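Local coordinates for glucose 1-dehydrogenase (Haloferax mediterranei, PDB 2VWQ), which oxidises D-glucose to D-glucono-1,5-lactone, and other aldose sugars likewise, in a zinc-dependent reaction with NADP+ preferred over NAD+, at residues G36-D41 with L61-V66. Residues are numbered along the deposited sequence; the frame is centred on the assembly and turned at random.
With ZN (zinc ion), chain C.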
ATOM      1  N   GLY A  36     -17.708  24.397   9.082  1.00 21.38           N
ATOM      2  CA  GLY A  36     -16.262  24.599   9.241  1.00 23.11           C
ATOM      3  C   GLY A  36     -15.630  25.060   7.940  1.00 23.03           C
ATOM      4  O   GLY A  36     -16.199  24.873   6.876  1.00 23.41           O
ATOM      5  N   VAL A  37     -14.462  25.683   8.034  1.00 27.90           N
ATOM      6  CA  VAL A  37     -13.691  26.100   6.863  1.00 28.81           C
ATOM      7  C   VAL A  37     -12.438  25.241   6.860  1.00 25.87           C
ATOM      8  O   VAL A  37     -11.804  25.130   7.894  1.00 31.93           O
ATOM      9  CB  VAL A  37     -13.270  27.595   6.985  1.00 27.64           C
ATOM     10  CG1 VAL A  37     -12.384  28.037   5.802  1.00 31.80           C
ATOM     11  CG2 VAL A  37     -14.481  28.506   7.112  1.00 26.81           C
ATOM     12  N   ASP A  38     -12.079  24.594   5.744  1.00 34.14           N
ATOM     13  CA  ASP A  38     -10.707  24.058   5.634  1.00 39.87           C
ATOM     14  C   ASP A  38      -9.969  24.542   4.363  1.00 30.91           C
ATOM     15  O   ASP A  38     -10.471  25.421   3.641  1.00 39.68           O
ATOM     16  CB  ASP A  38     -10.586  22.521   5.924  1.00 39.31           C
ATOM     17  CG  ASP A  38     -10.894  21.625   4.739  1.00 34.35           C
ATOM     18  OD1 ASP A  38     -11.080  22.075   3.616  1.00 38.85           O
ATOM     19  OD2 ASP A  38     -10.977  20.412   4.948  1.00 43.30           O
ATOM     20  N   GLY A  39      -8.769  23.994   4.158  1.00 47.60           N
ATOM     21  CA  GLY A  39      -7.896  24.358   3.034  1.00 51.76           C
ATOM     22  C   GLY A  39      -8.605  24.332   1.703  1.00 52.11           C
ATOM     23  O   GLY A  39      -8.425  25.221   0.871  1.00 51.93           O
ATOM     24  N   THR A  40      -9.454  23.328   1.523  1.00 54.38           N
ATOM     25  CA  THR A  40     -10.179  23.152   0.278  1.00 39.34           C
ATOM     26  C   THR A  40     -11.084  24.326  -0.033  1.00 55.36           C
ATOM     27  O   THR A  40     -11.229  24.706  -1.189  1.00 58.75           O
ATOM     28  CB  THR A  40     -10.972  21.820   0.322  1.00 62.87           C
ATOM     29  OG1 THR A  40     -10.087  20.745   0.697  1.00 51.01           O
ATOM     30  CG2 THR A  40     -11.586  21.516  -1.015  1.00 57.24           C
ATOM     31  N   ASP A  41     -11.677  24.933   0.989  1.00 54.30           N
ATOM     32  CA  ASP A  41     -12.465  26.150   0.779  1.00 53.19           C
ATOM     33  C   ASP A  41     -11.589  27.310   0.303  1.00 57.57           C
ATOM     34  O   ASP A  41     -11.994  28.110  -0.546  1.00 52.83           O
ATOM     35  CB  ASP A  41     -13.195  26.553   2.071  1.00 59.01           C
ATOM     36  CG  ASP A  41     -14.255  25.548   2.473  1.00 58.19           C
ATOM     37  OD1 ASP A  41     -15.363  25.631   1.886  1.00 56.25           O
ATOM     38  OD2 ASP A  41     -13.968  24.670   3.335  1.00 42.01           O
ATOM     39  N   LEU A  61     -20.003  27.716  -0.730  1.00 24.03           N
ATOM     40  CA  LEU A  61     -18.846  27.045  -0.141  1.00 23.81           C
ATOM     41  C   LEU A  61     -19.262  26.125   1.014  1.00 24.37           C
ATOM     42  O   LEU A  61     -20.433  26.098   1.420  1.00 24.26           O
ATOM     43  CB  LEU A  61     -17.855  28.099   0.385  1.00 29.08           C
ATOM     44  CG  LEU A  61     -17.298  29.072  -0.663  1.00 33.90           C
ATOM     45  CD1 LEU A  61     -16.439  30.143  -0.008  1.00 30.30           C
ATOM     46  CD2 LEU A  61     -16.511  28.280  -1.676  1.00 33.03           C
ATOM     47  N   GLY A  62     -18.286  25.399   1.551  1.00 27.04           N
ATOM     48  CA  GLY A  62     -18.454  24.652   2.806  1.00 26.82           C
ATOM     49  C   GLY A  62     -18.869  23.204   2.602  1.00 25.18           C
ATOM     50  O   GLY A  62     -19.890  22.921   1.969  1.00 26.56           O
ATOM     51  N   HIS A  63     -18.091  22.288   3.173  1.00 25.31           N
ATOM     52  CA  HIS A  63     -18.416  20.862   3.118  1.00 25.35           C
ATOM     53  C   HIS A  63     -18.451  20.161   4.475  1.00 26.62           C
ATOM     54  O   HIS A  63     -18.764  18.979   4.539  1.00 25.60           O
ATOM     55  CB  HIS A  63     -17.461  20.130   2.170  1.00 20.90           C
ATOM     56  CG  HIS A  63     -16.046  20.044   2.665  1.00 25.74           C
ATOM     57  ND1 HIS A  63     -15.111  21.008   2.388  1.00 24.39           N
ATOM     58  CD2 HIS A  63     -15.404  19.100   3.392  1.00 18.98           C
ATOM     59  CE1 HIS A  63     -13.956  20.675   2.940  1.00 21.84           C
ATOM     60  NE2 HIS A  63     -14.100  19.509   3.536  1.00 28.20           N
ATOM     61  N   GLU A  64     -18.135  20.895   5.538  1.00 26.06           N
ATOM     62  CA  GLU A  64     -18.092  20.377   6.890  1.00 23.75           C
ATOM     63  C   GLU A  64     -19.237  21.008   7.664  1.00 24.44           C
ATOM     64  O   GLU A  64     -19.096  22.104   8.192  1.00 26.09           O
ATOM     65  CB  GLU A  64     -16.756  20.759   7.555  1.00 24.85           C
ATOM     66  CG  GLU A  64     -15.548  20.325   6.789  1.00 24.64           C
ATOM     67  CD  GLU A  64     -14.233  20.716   7.438  1.00 22.00           C
ATOM     68  OE1 GLU A  64     -14.225  21.597   8.324  1.00 28.30           O
ATOM     69  OE2 GLU A  64     -13.186  20.138   7.054  1.00 30.61           O
ATOM     70  N   ALA A  65     -20.373  20.336   7.744  1.00 22.60           N
ATOM     71  CA  ALA A  65     -21.544  20.969   8.323  1.00 22.66           C
ATOM     72  C   ALA A  65     -22.221  20.133   9.394  1.00 24.80           C
ATOM     73  O   ALA A  65     -22.097  18.906   9.432  1.00 24.75           O
ATOM     74  CB  ALA A  65     -22.536  21.293   7.229  1.00 23.93           C
ATOM     75  N   VAL A  66     -22.944  20.836  10.256  1.00 21.84           N
ATOM     76  CA  VAL A  66     -23.859  20.250  11.203  1.00 24.24           C
ATOM     77  C   VAL A  66     -25.106  21.121  11.168  1.00 26.87           C
ATOM     78  O   VAL A  66     -25.013  22.336  11.031  1.00 24.24           O
ATOM     79  CB  VAL A  66     -23.254  20.145  12.623  1.00 23.55           C
ATOM     80  CG1 VAL A  66     -22.837  21.527  13.179  1.00 21.12           C
ATOM     81  CG2 VAL A  66     -24.234  19.406  13.574  1.00 21.30           C
TER
HETATM   82 ZN    ZN C 800     -13.220  18.652   5.305  1.00 44.59          ZN
HETATM   83  O   HOH W   1     -15.865  23.330   4.661  1.00 27.31           O
HETATM   84  O   HOH W   2     -15.472  23.231   0.769  1.00 42.34           O
HETATM   85  O   HOH W   3     -11.858  18.276   4.335  1.00 34.06           O
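The carboxylate of Asp38 lies across the edge of the His63 ring, its OD1 3.3 Å from His63 CE1 and near the ring plane, the two flat groups turned 63° apart. Over one face of this ring, toward its rim, lies CG of Glu64, whose extended chain brings OE2 to the zinc at 2.3 Å; His63 NE2 binds the metal at 2.1 Å, and Glu150 adds another ligand. Asp38 also belongs to the catalytic zinc site, its OD2 here farther from the metal, at 2.9 Å, while OE1 of Glu64 is held by a salt bridge to Lys349. On the ring nitrogen turned from the metal, His63 ND1 donates to a water that donates in turn to Asp41 OD1; with both nitrogens held, the ring's rotation is fixed. A second water joins Gly36 O, Asp41 OD2 and His63 N. With CG set between its backbone N and carbonyl carbon (chi1 84°), Asp38 accepts from Thr40 N at OD1, 2.9 Å, while its own N reaches Asp41 OD2 at 3.1 Å: a capping box starting helix 39-46. Replacing Asp38 with an alanine would probably leave Thr40 N uncapped and the zinc without this neighbouring carboxylate. Gly36 N to Glu64 O, 2.8 Å, joins strands 27-37 and 64-71 next to the catalytic zinc site of this medium-chain alcohol dehydrogenase fold.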